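Local coordinates for protein ribonucleoside-diphosphate reductase (PDB 5IM3) that probably reduces ribonucleoside diphosphates to the deoxyribonucleotides needed for DNA synthesis, as an allosteric enzyme that binds dATP, at residues A[376-380]-A[404-410]. Residues are numbered along the deposited sequence; the frame is centred on the assembly and turned at random.
With DTP (2'-deoxyadenosine 5'-triphosphate), chain G.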
# COMPACT_ATOMS: atom_id res chain seq x y z
N THR A 376 31.48 -26.04 -18.10
CA THR A 376 32.57 -26.43 -17.21
C THR A 376 32.00 -26.87 -15.87
O THR A 376 30.85 -26.60 -15.53
CB THR A 376 33.56 -25.28 -16.97
OG1 THR A 376 32.95 -24.29 -16.13
CG2 THR A 376 33.98 -24.63 -18.29
N THR A 377 32.84 -27.56 -15.10
CA THR A 377 32.55 -27.93 -13.73
C THR A 377 33.74 -27.53 -12.87
O THR A 377 34.89 -27.76 -13.26
CB THR A 377 32.25 -29.43 -13.60
OG1 THR A 377 32.01 -29.76 -12.23
CG2 THR A 377 33.41 -30.27 -14.13
N VAL A 378 33.47 -26.90 -11.74
CA VAL A 378 34.50 -26.29 -10.90
C VAL A 378 34.84 -27.25 -9.76
O VAL A 378 33.92 -27.68 -9.04
CB VAL A 378 34.05 -24.93 -10.34
CG1 VAL A 378 35.20 -24.23 -9.65
CG2 VAL A 378 33.49 -24.06 -11.44
N PRO A 379 36.10 -27.62 -9.58
CA PRO A 379 36.45 -28.53 -8.48
C PRO A 379 36.56 -27.80 -7.14
O PRO A 379 36.80 -26.59 -7.07
CB PRO A 379 37.82 -29.09 -8.91
CG PRO A 379 38.40 -28.01 -9.74
CD PRO A 379 37.25 -27.36 -10.46
N ASP A 380 36.40 -28.58 -6.07
CA ASP A 380 36.40 -28.05 -4.71
C ASP A 380 37.82 -27.91 -4.16
O ASP A 380 38.11 -28.36 -3.05
CB ASP A 380 35.57 -28.95 -3.79
CG ASP A 380 35.41 -28.38 -2.38
OD1 ASP A 380 35.28 -27.14 -2.25
OD2 ASP A 380 35.42 -29.17 -1.41
N ASN A 404 28.78 -22.65 -15.92
CA ASN A 404 29.67 -23.09 -14.85
C ASN A 404 28.88 -23.84 -13.80
O ASN A 404 27.93 -23.30 -13.22
CB ASN A 404 30.37 -21.90 -14.18
CG ASN A 404 31.47 -21.31 -15.01
OD1 ASN A 404 31.87 -21.85 -16.04
ND2 ASN A 404 31.99 -20.17 -14.55
N ASP A 405 29.30 -25.08 -13.51
CA ASP A 405 28.75 -25.85 -12.41
C ASP A 405 29.57 -25.57 -11.14
O ASP A 405 30.70 -26.04 -11.01
CB ASP A 405 28.77 -27.34 -12.74
CG ASP A 405 28.65 -28.22 -11.51
OD1 ASP A 405 27.89 -27.84 -10.59
OD2 ASP A 405 29.31 -29.27 -11.45
N TRP A 406 28.98 -24.82 -10.21
CA TRP A 406 29.66 -24.46 -8.97
C TRP A 406 29.24 -25.32 -7.79
O TRP A 406 29.72 -25.10 -6.68
CB TRP A 406 29.40 -22.98 -8.67
CG TRP A 406 30.31 -22.11 -9.46
CD1 TRP A 406 30.12 -21.66 -10.73
CD2 TRP A 406 31.60 -21.63 -9.05
NE1 TRP A 406 31.20 -20.92 -11.14
CE2 TRP A 406 32.12 -20.88 -10.13
CE3 TRP A 406 32.35 -21.75 -7.89
CZ2 TRP A 406 33.36 -20.25 -10.07
CZ3 TRP A 406 33.59 -21.13 -7.83
CH2 TRP A 406 34.08 -20.39 -8.91
N THR A 407 28.38 -26.31 -8.01
CA THR A 407 27.90 -27.15 -6.92
C THR A 407 29.01 -27.82 -6.12
O THR A 407 28.87 -27.91 -4.89
CB THR A 407 26.94 -28.20 -7.49
OG1 THR A 407 25.78 -27.55 -8.02
CG2 THR A 407 26.52 -29.21 -6.42
N PRO A 408 30.11 -28.31 -6.71
CA PRO A 408 31.09 -29.05 -5.90
C PRO A 408 31.79 -28.22 -4.84
O PRO A 408 32.36 -28.79 -3.90
CB PRO A 408 32.10 -29.56 -6.95
CG PRO A 408 31.36 -29.52 -8.25
CD PRO A 408 30.43 -28.35 -8.14
N VAL A 409 31.76 -26.89 -4.94
CA VAL A 409 32.54 -26.03 -4.06
C VAL A 409 31.83 -25.91 -2.71
O VAL A 409 30.64 -25.59 -2.65
CB VAL A 409 32.76 -24.65 -4.71
CG1 VAL A 409 33.49 -23.71 -3.77
CG2 VAL A 409 33.54 -24.81 -6.01
N ARG A 410 32.58 -26.14 -1.63
CA ARG A 410 31.98 -26.26 -0.30
C ARG A 410 31.39 -24.94 0.17
O ARG A 410 31.85 -23.85 -0.19
CB ARG A 410 33.02 -26.77 0.70
CG ARG A 410 34.22 -25.86 0.90
CD ARG A 410 35.28 -26.55 1.74
NE ARG A 410 35.81 -27.74 1.08
CZ ARG A 410 36.85 -28.45 1.50
NH1 ARG A 410 37.50 -28.09 2.61
NH2 ARG A 410 37.25 -29.51 0.82
PG DTP G . 40.96 -30.42 1.79
O1G DTP G . 40.51 -29.59 2.94
O2G DTP G . 41.12 -31.90 2.15
O3G DTP G . 40.02 -30.32 0.59
PB DTP G . 42.76 -29.24 -0.12
O1B DTP G . 41.92 -29.79 -1.20
O2B DTP G . 44.24 -29.45 -0.43
O3B DTP G . 42.38 -29.95 1.25
PA DTP G . 41.90 -26.70 -1.02
O1A DTP G . 41.60 -27.58 -2.14
O2A DTP G . 42.95 -25.71 -1.47
O3A DTP G . 42.51 -27.68 0.08
O5' DTP G . 40.59 -25.95 -0.56
C5' DTP G . 39.33 -26.64 -0.41
C4' DTP G . 38.21 -25.63 -0.36
O4' DTP G . 38.53 -24.60 0.60
C3' DTP G . 37.91 -24.92 -1.68
O3' DTP G . 36.50 -24.78 -1.86
C2' DTP G . 38.56 -23.55 -1.50
C1' DTP G . 38.47 -23.32 -0.00
N9 DTP G . 39.57 -22.52 0.54
C8 DTP G . 40.82 -22.98 0.84
N7 DTP G . 41.64 -22.04 1.26
C5 DTP G . 40.87 -20.89 1.24
C6 DTP G . 41.14 -19.56 1.58
N6 DTP G . 42.33 -19.13 2.03
N1 DTP G . 40.14 -18.66 1.45
C2 DTP G . 38.95 -19.08 1.01
N3 DTP G . 38.58 -20.31 0.65
C4 DTP G . 39.59 -21.18 0.79
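Asp380 and Arg410 meet beside a bound dATP. OD2 of Asp380 accepts from NE and NH2 of Arg410, both at 2.9 Å, in the guanidinium plane: a side-on salt bridge. NE takes the syn lone pair, whereas NH2 comes from above the carboxylate plane; the two planes are 51° apart. A bend at chi3 (63°) brings the NE and NH2 edge of Arg410 alongside the carboxylate. OD1 of Asp380 accepts from the backbone N of Arg410 and from O3' of the nucleotide, the latter at 2.7 Å. NH2 of Arg410 also donates to O3G, and C5' lies over the guanidinium face. Asp380 thus joins the sugar 3'-hydroxyl to the arginine that reaches the gamma phosphate. Lys397 of the second subunit binds the same dATP, consistent with the specificity site of class I ribonucleotide reductases at the dimer interface.

The tight part is Val378. Val378 CG2 sits over the five-membered ring of Trp406, 3.8 Å from its centroid, a CH-pi contact. Val378 CG1, anti to the backbone N (chi1 -172°), touches Trp406 CZ3 at 3.9 Å and Val409 CG2 at 4.0 Å. The outer side is looser: Pro379 is exposed and barely meets the other segment.

Asp405 N donates to Thr376 O, and Val378 N to Asp405 O, both at 3.0 Å. Thr376 OG1 donates to Asn404 OD1 from above the amide plane. Thr377 OG1 donates to Asp405 OD2, which also bonds His513.

Parallel strands 373-377 and 401-405 belong to a beta-alpha-beta unit of the barrel domain. Its helix 382-395 packs on Val378 and Trp406. Helix 427-440 also covers Trp406, and strand 450-455 continues the sheet beyond 401-405.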